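Local coordinates for protein B-agarase (Agarivorans gilvus, PDB 5Z6P) that is an agarase of glycoside hydrolase family 50, an enzyme that cleaves the galactan chains of agar, at residues Cys151-Gly156 and Gly677-Gly682; Asn160-Pro163 and Val169-Thr172; Cys162-Lys167 and Gly227-Gln232. All blocks are in the same frame, centred on the assembly; numbering follows the deposited sequence.

How the contacts relate
All three contacts are partly buried, and all draw their first segment from the loop between strands 135-140 and 168-174 of the CBM-like domain. Contact 1 carries this loop to 677-682, in the part that probably forms the catalytic barrel, through two stacked aromatic rings. Contact 2 stays within the CBM-like domain and folds the loop back on strand 168-174 by proline-tyrosine packing and a bridging water. Contact 3, farthest from the centre of the chain, sets one tryptophan against three amide side chains of 227-232, one of them exposed. Cys-162 is common to contacts 2 and 3, and its disulfide to Cys-151 ties both to contact 1.

Contact 1 (Cys151-Gly156 and Gly677-Gly682); sequences CNYASG and GFFHAG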
ATOM      1  N   CYS A 151       9.458 -20.858  -3.835  1.00 26.83           N
ATOM      2  CA  CYS A 151       9.000 -20.087  -4.985  1.00 27.06           C
ATOM      3  C   CYS A 151       8.192 -18.864  -4.552  1.00 27.70           C
ATOM      4  O   CYS A 151       7.513 -18.894  -3.531  1.00 28.64           O
ATOM      5  CB  CYS A 151       8.176 -20.955  -5.940  1.00 25.95           C
ATOM      6  SG  CYS A 151       6.492 -21.393  -5.411  1.00 28.92           S
ATOM      7  N   ASN A 152       8.284 -17.793  -5.332  1.00 25.61           N
ATOM      8  CA  ASN A 152       7.569 -16.555  -5.039  1.00 23.74           C
ATOM      9  C   ASN A 152       7.718 -15.555  -6.179  1.00 25.33           C
ATOM     10  O   ASN A 152       8.673 -15.635  -6.947  1.00 24.71           O
ATOM     11  CB  ASN A 152       8.088 -15.934  -3.745  1.00 21.50           C
ATOM     12  CG  ASN A 152       9.486 -15.379  -3.896  1.00 23.82           C
ATOM     13  OD1 ASN A 152       9.663 -14.218  -4.242  1.00 25.00           O
ATOM     14  ND2 ASN A 152      10.487 -16.209  -3.647  1.00 26.24           N
ATOM     15  N   TYR A 153       6.789 -14.608  -6.272  1.00 24.27           N
ATOM     16  CA  TYR A 153       6.875 -13.524  -7.251  1.00 23.89           C
ATOM     17  C   TYR A 153       7.081 -12.163  -6.571  1.00 24.38           C
ATOM     18  O   TYR A 153       6.667 -11.119  -7.086  1.00 25.91           O
ATOM     19  CB  TYR A 153       5.621 -13.472  -8.120  1.00 20.93           C
ATOM     20  CG  TYR A 153       5.460 -14.619  -9.083  1.00 24.72           C
ATOM     21  CD1 TYR A 153       5.994 -14.558 -10.363  1.00 23.26           C
ATOM     22  CD2 TYR A 153       4.752 -15.754  -8.725  1.00 22.18           C
ATOM     23  CE1 TYR A 153       5.835 -15.603 -11.253  1.00 24.92           C
ATOM     24  CE2 TYR A 153       4.585 -16.800  -9.605  1.00 23.99           C
ATOM     25  CZ  TYR A 153       5.130 -16.721 -10.867  1.00 27.72           C
ATOM     26  OH  TYR A 153       4.972 -17.769 -11.746  1.00 30.42           O
ATOM     27  N   ALA A 154       7.726 -12.167  -5.418  1.00 23.02           N
ATOM     28  CA  ALA A 154       7.839 -10.942  -4.647  1.00 25.12           C
ATOM     29  C   ALA A 154       9.281 -10.529  -4.437  1.00 23.64           C
ATOM     30  O   ALA A 154       9.579  -9.803  -3.505  1.00 28.13           O
ATOM     31  CB  ALA A 154       7.140 -11.103  -3.301  1.00 27.00           C
ATOM     32  N   SER A 155      10.182 -10.999  -5.296  1.00 25.89           N
ATOM     33  CA  SER A 155      11.596 -10.723  -5.106  1.00 24.26           C
ATOM     34  C   SER A 155      12.224 -10.009  -6.296  1.00 26.91           C
ATOM     35  O   SER A 155      13.438  -9.924  -6.390  1.00 27.16           O
ATOM     36  CB  SER A 155      12.359 -12.021  -4.841  1.00 28.23           C
ATOM     37  OG  SER A 155      11.880 -12.659  -3.679  1.00 32.76           O
ATOM     38  N   GLY A 156      11.402  -9.489  -7.198  1.00 28.61           N
ATOM     39  CA  GLY A 156      11.926  -8.833  -8.378  1.00 28.27           C
ATOM     40  C   GLY A 156      12.634  -9.850  -9.247  1.00 26.98           C
ATOM     41  O   GLY A 156      12.101 -10.916  -9.504  1.00 25.17           O
ATOM     42  N   GLY A 677      -4.052 -11.839 -15.988  1.00 20.09           N
ATOM     43  CA  GLY A 677      -2.773 -12.425 -16.326  1.00 21.37           C
ATOM     44  C   GLY A 677      -1.589 -12.006 -15.482  1.00 19.48           C
ATOM     45  O   GLY A 677      -0.463 -12.140 -15.909  1.00 17.36           O
ATOM     46  N   PHE A 678      -1.861 -11.514 -14.278  1.00 20.60           N
ATOM     47  CA  PHE A 678      -0.832 -11.060 -13.353  1.00 17.28           C
ATOM     48  C   PHE A 678      -0.378 -12.208 -12.477  1.00 17.56           C
ATOM     49  O   PHE A 678      -1.056 -13.216 -12.382  1.00 18.54           O
ATOM     50  CB  PHE A 678      -1.368  -9.893 -12.489  1.00 16.98           C
ATOM     51  CG  PHE A 678      -1.254  -8.567 -13.154  1.00 13.33           C
ATOM     52  CD1 PHE A 678      -2.020  -8.272 -14.269  1.00 16.25           C
ATOM     53  CD2 PHE A 678      -0.353  -7.622 -12.690  1.00 15.40           C
ATOM     54  CE1 PHE A 678      -1.892  -7.061 -14.909  1.00 15.47           C
ATOM     55  CE2 PHE A 678      -0.210  -6.410 -13.318  1.00 14.35           C
ATOM     56  CZ  PHE A 678      -0.981  -6.118 -14.434  1.00 15.51           C
ATOM     57  N   PHE A 679       0.773 -12.061 -11.847  1.00 16.19           N
ATOM     58  CA  PHE A 679       1.257 -13.057 -10.916  1.00 15.92           C
ATOM     59  C   PHE A 679       0.965 -12.702  -9.455  1.00 15.49           C
ATOM     60  O   PHE A 679       1.196 -13.504  -8.569  1.00 21.16           O
ATOM     61  CB  PHE A 679       2.763 -13.261 -11.094  1.00 17.87           C
ATOM     62  CG  PHE A 679       3.163 -13.654 -12.490  1.00 22.05           C
ATOM     63  CD1 PHE A 679       2.860 -14.916 -12.983  1.00 25.38           C
ATOM     64  CD2 PHE A 679       3.857 -12.771 -13.302  1.00 22.18           C
ATOM     65  CE1 PHE A 679       3.232 -15.290 -14.273  1.00 31.98           C
ATOM     66  CE2 PHE A 679       4.241 -13.142 -14.594  1.00 25.66           C
ATOM     67  CZ  PHE A 679       3.916 -14.401 -15.080  1.00 26.91           C
ATOM     68  N   HIS A 680       0.495 -11.488  -9.217  1.00 16.02           N
ATOM     69  CA  HIS A 680       0.289 -10.953  -7.869  1.00 14.92           C
ATOM     70  C   HIS A 680      -0.953 -10.071  -7.925  1.00 18.03           C
ATOM     71  O   HIS A 680      -1.007  -9.179  -8.745  1.00 16.74           O
ATOM     72  CB  HIS A 680       1.527 -10.151  -7.418  1.00 17.09           C
ATOM     73  CG  HIS A 680       1.632  -9.937  -5.937  1.00 15.55           C
ATOM     74  ND1 HIS A 680       0.607  -9.419  -5.172  1.00 17.46           N
ATOM     75  CD2 HIS A 680       2.664 -10.143  -5.088  1.00 14.53           C
ATOM     76  CE1 HIS A 680       1.003  -9.325  -3.917  1.00 17.98           C
ATOM     77  NE2 HIS A 680       2.244  -9.768  -3.836  1.00 12.97           N
ATOM     78  N   ALA A 681      -1.960 -10.334  -7.089  1.00 16.65           N
ATOM     79  CA  ALA A 681      -3.179  -9.520  -7.088  1.00 16.17           C
ATOM     80  C   ALA A 681      -3.115  -8.350  -6.093  1.00 19.00           C
ATOM     81  O   ALA A 681      -4.076  -7.603  -5.939  1.00 22.01           O
ATOM     82  CB  ALA A 681      -4.399 -10.378  -6.784  1.00 14.51           C
ATOM     83  N   GLY A 682      -1.992  -8.196  -5.411  1.00 19.63           N
ATOM     84  CA  GLY A 682      -1.804  -7.034  -4.563  1.00 18.63           C
ATOM     85  C   GLY A 682      -2.143  -7.240  -3.095  1.00 18.41           C
ATOM     86  O   GLY A 682      -2.155  -8.359  -2.595  1.00 19.39           O
TER
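Tyr-153 and Phe-679 meet ring against ring, and aromatic packing makes up most of the contact. The planes are almost parallel, 4° apart, but slid along each other, an offset stack with centroids 4.5 Å apart and little true overlap. The slide places Tyr-153 CE1 over the rim of the phenylalanine face, 3.5 Å from Phe-679 CD1. In return, Phe-679 CB lies over the tyrosine face, 3.7 Å from the ring centroid, as a CH-pi contact. Both side chains put CG anti to their own carbonyl carbon (chi1 -70° in Tyr-153, -57° in Phe-679), which sends each ring out from its loop toward the other.

No hydrogen bond crosses between the segments; the polar bonds work within each loop. On the Tyr-153 side, Asn-152 OD1 takes two donors. Ala-154 N lies 3.1 Å from Asn-152 OD1, in its carbonyl plane and on a lone pair, which makes an Asx turn; Ser-155 OG donates to the same Asn-152 OD1 at 2.8 Å, tilted from that plane. On the other side, Gly-682 N donates to His-680 ND1 at 2.9 Å, in the plane of the imidazole. The phenol end of Tyr-153 is held by Cys-162 O, and its backbone carbonyl by Asn-731.

Segment 151-156 belongs to the CBM-like domain. Segment 677-682 follows the C-terminal end of strand 664-668, where the active site of related glycosidase barrels usually lies, probably in the catalytic barrel. Between these segments the join rests on dispersion and ring shape, with the Asn-731 bond beside it; the Asx turn shapes the loop next to Tyr-153, and the Gly-682 bond holds the imidazole next to Phe-679.

Contact 2 (Asn160-Pro163 and Val169-Thr172); sequences NPCP and VYAT
Cys-162 turns SG to the side of its own backbone N (chi1 -62°), which brings the sulfur to 4.1 Å from Tyr-170 CD2, while the first torsion of Tyr-170, nearly a right angle from its backbone N (chi1 -88°), carries the ring beneath Pro-163. The proline then lies over the phenol, its ring somewhat tilted: Pro-163 CD stands above the centre of the Tyr-170 ring, 3.7 Å from the centroid and only 10° off the normal, a clear CH-pi contact. Pro-163 CG reaches farther out over the same ring, to 3.5 Å from Tyr-170 CE1. Cys-162 packs nearer the root of the side chain, its CB 3.7 Å from Tyr-170 CB. The Cys-162 sulfur stands obliquely to the ring, with SG 5.1 Å from the Tyr-170 centroid, a looser sulfur-aromatic contact; that same sulfur is locked in the disulfide with Cys-151.

Polar contact between the segments runs through water. One molecule donates to Pro-163 O at 3.1 Å and accepts from Tyr-170 N at 3.0 Å, so it bridges the loop carbonyl to the strand amide. At the far end of the ring, Tyr-170 OH pairs with Ser-211 OG.

Residues 160-163 thus fold back on strand 168-174, which lies between strands 122-129 and 135-140. Proline C-H groups over an electron-rich phenol, with one water bridging the backbones, give a join that is mainly apolar, with the disulfide to Cys-151 tethering the same loop covalently.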
ATOM      1  N   ASN A 160      11.637 -16.808  -7.793  1.00 28.55           N
ATOM      2  CA  ASN A 160      11.593 -18.126  -8.395  1.00 29.35           C
ATOM      3  C   ASN A 160      10.129 -18.444  -8.633  1.00 28.09           C
ATOM      4  O   ASN A 160       9.409 -18.741  -7.699  1.00 29.34           O
ATOM      5  CB  ASN A 160      12.240 -19.190  -7.503  1.00 33.75           C
ATOM      6  CG  ASN A 160      13.435 -18.668  -6.728  1.00 37.73           C
ATOM      7  OD1 ASN A 160      14.545 -18.570  -7.255  1.00 39.54           O
ATOM      8  ND2 ASN A 160      13.220 -18.363  -5.455  1.00 36.79           N
ATOM      9  N   PRO A 161       9.680 -18.365  -9.887  1.00 27.82           N
ATOM     10  CA  PRO A 161       8.246 -18.444 -10.167  1.00 28.62           C
ATOM     11  C   PRO A 161       7.577 -19.699  -9.612  1.00 28.62           C
ATOM     12  O   PRO A 161       8.116 -20.792  -9.728  1.00 30.78           O
ATOM     13  CB  PRO A 161       8.190 -18.426 -11.698  1.00 30.04           C
ATOM     14  CG  PRO A 161       9.527 -18.827 -12.135  1.00 29.09           C
ATOM     15  CD  PRO A 161      10.463 -18.256 -11.123  1.00 26.59           C
ATOM     16  N   CYS A 162       6.433 -19.511  -8.967  1.00 28.55           N
ATOM     17  CA  CYS A 162       5.526 -20.603  -8.658  1.00 31.53           C
ATOM     18  C   CYS A 162       4.752 -20.964  -9.912  1.00 33.74           C
ATOM     19  O   CYS A 162       4.540 -20.108 -10.777  1.00 32.06           O
ATOM     20  CB  CYS A 162       4.545 -20.222  -7.550  1.00 28.96           C
ATOM     21  SG  CYS A 162       5.304 -19.832  -5.991  1.00 30.88           S
ATOM     22  N   PRO A 163       4.323 -22.225 -10.013  1.00 31.79           N
ATOM     23  CA  PRO A 163       3.408 -22.594 -11.091  1.00 37.62           C
ATOM     24  C   PRO A 163       2.229 -21.632 -11.163  1.00 34.03           C
ATOM     25  O   PRO A 163       1.651 -21.330 -10.127  1.00 38.42           O
ATOM     26  CB  PRO A 163       2.959 -24.003 -10.694  1.00 34.90           C
ATOM     27  CG  PRO A 163       4.126 -24.553  -9.962  1.00 31.09           C
ATOM     28  CD  PRO A 163       4.709 -23.386  -9.196  1.00 29.33           C
ATOM     29  N   VAL A 169      -3.717 -23.627  -6.670  1.00 29.15           N
ATOM     30  CA  VAL A 169      -3.340 -22.240  -6.486  1.00 26.80           C
ATOM     31  C   VAL A 169      -2.135 -22.180  -5.568  1.00 22.26           C
ATOM     32  O   VAL A 169      -2.185 -22.692  -4.445  1.00 22.94           O
ATOM     33  CB  VAL A 169      -4.477 -21.416  -5.869  1.00 25.61           C
ATOM     34  CG1 VAL A 169      -3.980 -19.969  -5.548  1.00 25.19           C
ATOM     35  CG2 VAL A 169      -5.665 -21.365  -6.797  1.00 23.25           C
ATOM     36  N   TYR A 170      -1.056 -21.568  -6.043  1.00 22.74           N
ATOM     37  CA  TYR A 170       0.104 -21.320  -5.210  1.00 20.19           C
ATOM     38  C   TYR A 170      -0.045 -19.985  -4.481  1.00 18.89           C
ATOM     39  O   TYR A 170      -0.170 -18.943  -5.105  1.00 20.60           O
ATOM     40  CB  TYR A 170       1.368 -21.360  -6.059  1.00 22.64           C
ATOM     41  CG  TYR A 170       1.951 -22.753  -6.196  1.00 23.87           C
ATOM     42  CD1 TYR A 170       1.427 -23.666  -7.096  1.00 24.76           C
ATOM     43  CD2 TYR A 170       2.998 -23.160  -5.393  1.00 23.12           C
ATOM     44  CE1 TYR A 170       1.940 -24.932  -7.201  1.00 26.20           C
ATOM     45  CE2 TYR A 170       3.519 -24.426  -5.496  1.00 26.25           C
ATOM     46  CZ  TYR A 170       2.980 -25.314  -6.406  1.00 27.70           C
ATOM     47  OH  TYR A 170       3.473 -26.601  -6.547  1.00 36.07           O
ATOM     48  N   ALA A 171      -0.078 -20.041  -3.154  1.00 18.51           N
ATOM     49  CA  ALA A 171      -0.291 -18.863  -2.321  1.00 19.23           C
ATOM     50  C   ALA A 171       0.747 -17.783  -2.605  1.00 19.03           C
ATOM     51  O   ALA A 171       1.891 -18.082  -2.887  1.00 18.13           O
ATOM     52  CB  ALA A 171      -0.261 -19.252  -0.832  1.00 18.29           C
ATOM     53  N   THR A 172       0.330 -16.525  -2.531  1.00 21.59           N
ATOM     54  CA  THR A 172       1.214 -15.400  -2.816  1.00 20.93           C
ATOM     55  C   THR A 172       2.002 -14.985  -1.589  1.00 20.40           C
ATOM     56  O   THR A 172       1.406 -14.657  -0.570  1.00 21.35           O
ATOM     57  CB  THR A 172       0.420 -14.178  -3.302  1.00 20.47           C
ATOM     58  OG1 THR A 172      -0.334 -14.519  -4.461  1.00 19.04           O
ATOM     59  CG2 THR A 172       1.352 -13.028  -3.618  1.00 17.89           C
TER
HETATM   60  O   HOH W   1      -0.884 -20.279  -8.691  1.00 25.26           O

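Contact 3 (Cys162-Lys167 and Gly227-Gln232); sequences CPWGTK and GQNAQQ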
ATOM      1  N   CYS A 162       6.433 -19.511  -8.967  1.00 28.55           N
ATOM      2  CA  CYS A 162       5.526 -20.603  -8.658  1.00 31.53           C
ATOM      3  C   CYS A 162       4.752 -20.964  -9.912  1.00 33.74           C
ATOM      4  O   CYS A 162       4.540 -20.108 -10.777  1.00 32.06           O
ATOM      5  CB  CYS A 162       4.545 -20.222  -7.550  1.00 28.96           C
ATOM      6  SG  CYS A 162       5.304 -19.832  -5.991  1.00 30.88           S
ATOM      7  N   PRO A 163       4.323 -22.225 -10.013  1.00 31.79           N
ATOM      8  CA  PRO A 163       3.408 -22.594 -11.091  1.00 37.62           C
ATOM      9  C   PRO A 163       2.229 -21.632 -11.163  1.00 34.03           C
ATOM     10  O   PRO A 163       1.651 -21.330 -10.127  1.00 38.42           O
ATOM     11  CB  PRO A 163       2.959 -24.003 -10.694  1.00 34.90           C
ATOM     12  CG  PRO A 163       4.126 -24.553  -9.962  1.00 31.09           C
ATOM     13  CD  PRO A 163       4.709 -23.386  -9.196  1.00 29.33           C
ATOM     14  N   TRP A 164       1.919 -21.117 -12.348  1.00 35.23           N
ATOM     15  CA  TRP A 164       0.716 -20.308 -12.546  1.00 38.96           C
ATOM     16  C   TRP A 164      -0.157 -21.009 -13.598  1.00 41.39           C
ATOM     17  O   TRP A 164       0.322 -21.911 -14.284  1.00 45.54           O
ATOM     18  CB  TRP A 164       1.072 -18.873 -12.975  1.00 38.94           C
ATOM     19  CG  TRP A 164       1.291 -18.738 -14.446  1.00 39.04           C
ATOM     20  CD1 TRP A 164       2.394 -19.126 -15.151  1.00 41.66           C
ATOM     21  CD2 TRP A 164       0.380 -18.183 -15.402  1.00 39.02           C
ATOM     22  NE1 TRP A 164       2.222 -18.855 -16.487  1.00 38.10           N
ATOM     23  CE2 TRP A 164       0.995 -18.276 -16.668  1.00 38.48           C
ATOM     24  CE3 TRP A 164      -0.893 -17.617 -15.311  1.00 40.46           C
ATOM     25  CZ2 TRP A 164       0.376 -17.832 -17.831  1.00 30.62           C
ATOM     26  CZ3 TRP A 164      -1.503 -17.171 -16.468  1.00 35.51           C
ATOM     27  CH2 TRP A 164      -0.868 -17.282 -17.711  1.00 31.54           C
ATOM     28  N   GLY A 165      -1.425 -20.621 -13.718  1.00 48.44           N
ATOM     29  CA  GLY A 165      -2.317 -21.229 -14.698  1.00 50.29           C
ATOM     30  C   GLY A 165      -2.533 -22.697 -14.397  1.00 53.98           C
ATOM     31  O   GLY A 165      -2.962 -23.475 -15.264  1.00 57.80           O
ATOM     32  N   THR A 166      -2.191 -23.059 -13.163  1.00 51.06           N
ATOM     33  CA  THR A 166      -2.283 -24.405 -12.614  1.00 46.76           C
ATOM     34  C   THR A 166      -3.627 -24.595 -11.902  1.00 47.14           C
ATOM     35  O   THR A 166      -4.355 -23.612 -11.690  1.00 49.06           O
ATOM     36  CB  THR A 166      -1.058 -24.638 -11.687  1.00 47.18           C
ATOM     37  OG1 THR A 166      -1.162 -25.854 -10.932  1.00 47.38           O
ATOM     38  CG2 THR A 166      -0.776 -23.431 -10.810  1.00 40.47           C
ATOM     39  N   LYS A 167      -3.992 -25.835 -11.578  1.00 48.10           N
ATOM     40  CA  LYS A 167      -5.269 -26.047 -10.901  1.00 52.81           C
ATOM     41  C   LYS A 167      -5.080 -25.902  -9.397  1.00 44.63           C
ATOM     42  O   LYS A 167      -5.982 -25.413  -8.705  1.00 46.36           O
ATOM     43  CB  LYS A 167      -5.877 -27.407 -11.253  1.00 52.04           C
ATOM     44  CG  LYS A 167      -7.326 -27.569 -10.767  1.00 53.58           C
ATOM     45  CD  LYS A 167      -8.360 -27.455 -11.900  1.00 60.91           C
ATOM     46  CE  LYS A 167      -9.725 -27.001 -11.386  1.00 56.91           C
ATOM     47  NZ  LYS A 167     -10.820 -27.209 -12.372  1.00 50.18           N
ATOM     48  N   GLY A 227       3.116  -5.466 -23.565  1.00 18.48           N
ATOM     49  CA  GLY A 227       3.385  -5.570 -22.148  1.00 19.92           C
ATOM     50  C   GLY A 227       2.428  -6.522 -21.445  1.00 22.16           C
ATOM     51  O   GLY A 227       2.582  -6.774 -20.258  1.00 19.02           O
ATOM     52  N   GLN A 228       1.454  -7.053 -22.181  1.00 16.70           N
ATOM     53  CA  GLN A 228       0.452  -7.938 -21.596  1.00 19.40           C
ATOM     54  C   GLN A 228       0.973  -9.353 -21.428  1.00 19.96           C
ATOM     55  O   GLN A 228       2.014  -9.711 -21.976  1.00 21.01           O
ATOM     56  CB  GLN A 228      -0.809  -7.965 -22.461  1.00 18.65           C
ATOM     57  CG  GLN A 228      -1.524  -6.640 -22.602  1.00 16.51           C
ATOM     58  CD  GLN A 228      -2.485  -6.646 -23.774  1.00 20.24           C
ATOM     59  OE1 GLN A 228      -3.536  -5.999 -23.744  1.00 21.06           O
ATOM     60  NE2 GLN A 228      -2.124  -7.385 -24.825  1.00 16.95           N
ATOM     61  N   ASN A 229       0.242 -10.162 -20.666  1.00 19.69           N
ATOM     62  CA  ASN A 229       0.562 -11.574 -20.526  1.00 17.91           C
ATOM     63  C   ASN A 229       0.238 -12.288 -21.851  1.00 21.55           C
ATOM     64  O   ASN A 229      -0.911 -12.298 -22.289  1.00 21.66           O
ATOM     65  CB  ASN A 229      -0.211 -12.185 -19.337  1.00 18.46           C
ATOM     66  CG  ASN A 229       0.112 -13.651 -19.109  1.00 20.86           C
ATOM     67  OD1 ASN A 229       0.285 -14.415 -20.053  1.00 21.49           O
ATOM     68  ND2 ASN A 229       0.193 -14.051 -17.851  1.00 18.36           N
ATOM     69  N   ALA A 230       1.257 -12.864 -22.488  1.00 20.63           N
ATOM     70  CA  ALA A 230       1.092 -13.545 -23.779  1.00 22.83           C
ATOM     71  C   ALA A 230       0.283 -14.833 -23.699  1.00 23.13           C
ATOM     72  O   ALA A 230      -0.418 -15.176 -24.638  1.00 26.94           O
ATOM     73  CB  ALA A 230       2.462 -13.846 -24.396  1.00 18.69           C
ATOM     74  N   GLN A 231       0.394 -15.550 -22.588  1.00 23.80           N
ATOM     75  CA  GLN A 231      -0.175 -16.895 -22.465  1.00 24.26           C
ATOM     76  C   GLN A 231      -1.547 -16.909 -21.787  1.00 28.85           C
ATOM     77  O   GLN A 231      -2.073 -17.978 -21.451  1.00 26.49           O
ATOM     78  CB  GLN A 231       0.801 -17.794 -21.696  1.00 22.45           C
ATOM     79  CG  GLN A 231       2.194 -17.811 -22.314  1.00 23.26           C
ATOM     80  CD  GLN A 231       3.170 -18.679 -21.560  1.00 29.53           C
ATOM     81  OE1 GLN A 231       2.836 -19.260 -20.532  1.00 37.36           O
ATOM     82  NE2 GLN A 231       4.399 -18.756 -22.057  1.00 30.09           N
ATOM     83  N   GLN A 232      -2.115 -15.719 -21.604  1.00 25.63           N
ATOM     84  CA  GLN A 232      -3.392 -15.548 -20.907  1.00 23.16           C
ATOM     85  C   GLN A 232      -4.363 -14.769 -21.769  1.00 21.88           C
ATOM     86  O   GLN A 232      -3.972 -13.859 -22.487  1.00 28.88           O
ATOM     87  CB  GLN A 232      -3.184 -14.824 -19.561  1.00 23.17           C
ATOM     88  CG  GLN A 232      -4.306 -13.823 -19.162  1.00 23.35           C
ATOM     89  CD  GLN A 232      -5.218 -14.354 -18.073  1.00 25.09           C
ATOM     90  OE1 GLN A 232      -4.902 -15.327 -17.393  1.00 35.21           O
ATOM     91  NE2 GLN A 232      -6.352 -13.711 -17.899  1.00 27.58           N
TER
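Asn-229, whose amide meets the six-membered ring of Trp-164, is shaped by a bond within its own segment: Gln-231 N donates to Asn-229 OD1 at 2.8 Å, with the N-H somewhat bent (133°) and the donor almost in line with the side-chain C=O. This closes an Asx turn. The other end of the amide, Asn-229 ND2, is used by Gly-677 O, so both ends of the group are engaged and its rotation about chi2 is fixed. With CG anti to the backbone N (chi1 -178°), the amide extends toward the indole, and ND2 comes 3.4 Å from Trp-164 CH2. The approach is oblique, with ring and amide planes 54° apart, and it is packing rather than a hydrogen bond.

The turn also brings two glutamines, Gln-231 and Gln-232, to the indole. Gln-231 CB touches Trp-164 CZ2 at 3.9 Å, at the ring edge; beyond it the chain runs extended, and Gln-231 OE1 passes 4.1 Å from Trp-164 NE1. Gln-232 CB meets Trp-164 CH2, also at 3.9 Å, near the ring plane, and a bend at chi2 brings Gln-232 OE1 in the same plane to 4.0 Å from Trp-164 CZ3.

In the fold, 162-167 is part of the loop leading into strand 168-174 of the CBM-like domain, and 227-232 belongs to the connection from strand 199-210 to helix 241-255. Trp-164 spans the two. Its indole also meets Phe-679 edge to face, next to the stack of contact 1, and packs on Ile-222. Tyr-218 OH pairs with the backbone N of Trp-164, while Lys-237 NZ binds the carbonyls of Asn-229 and Gln-232.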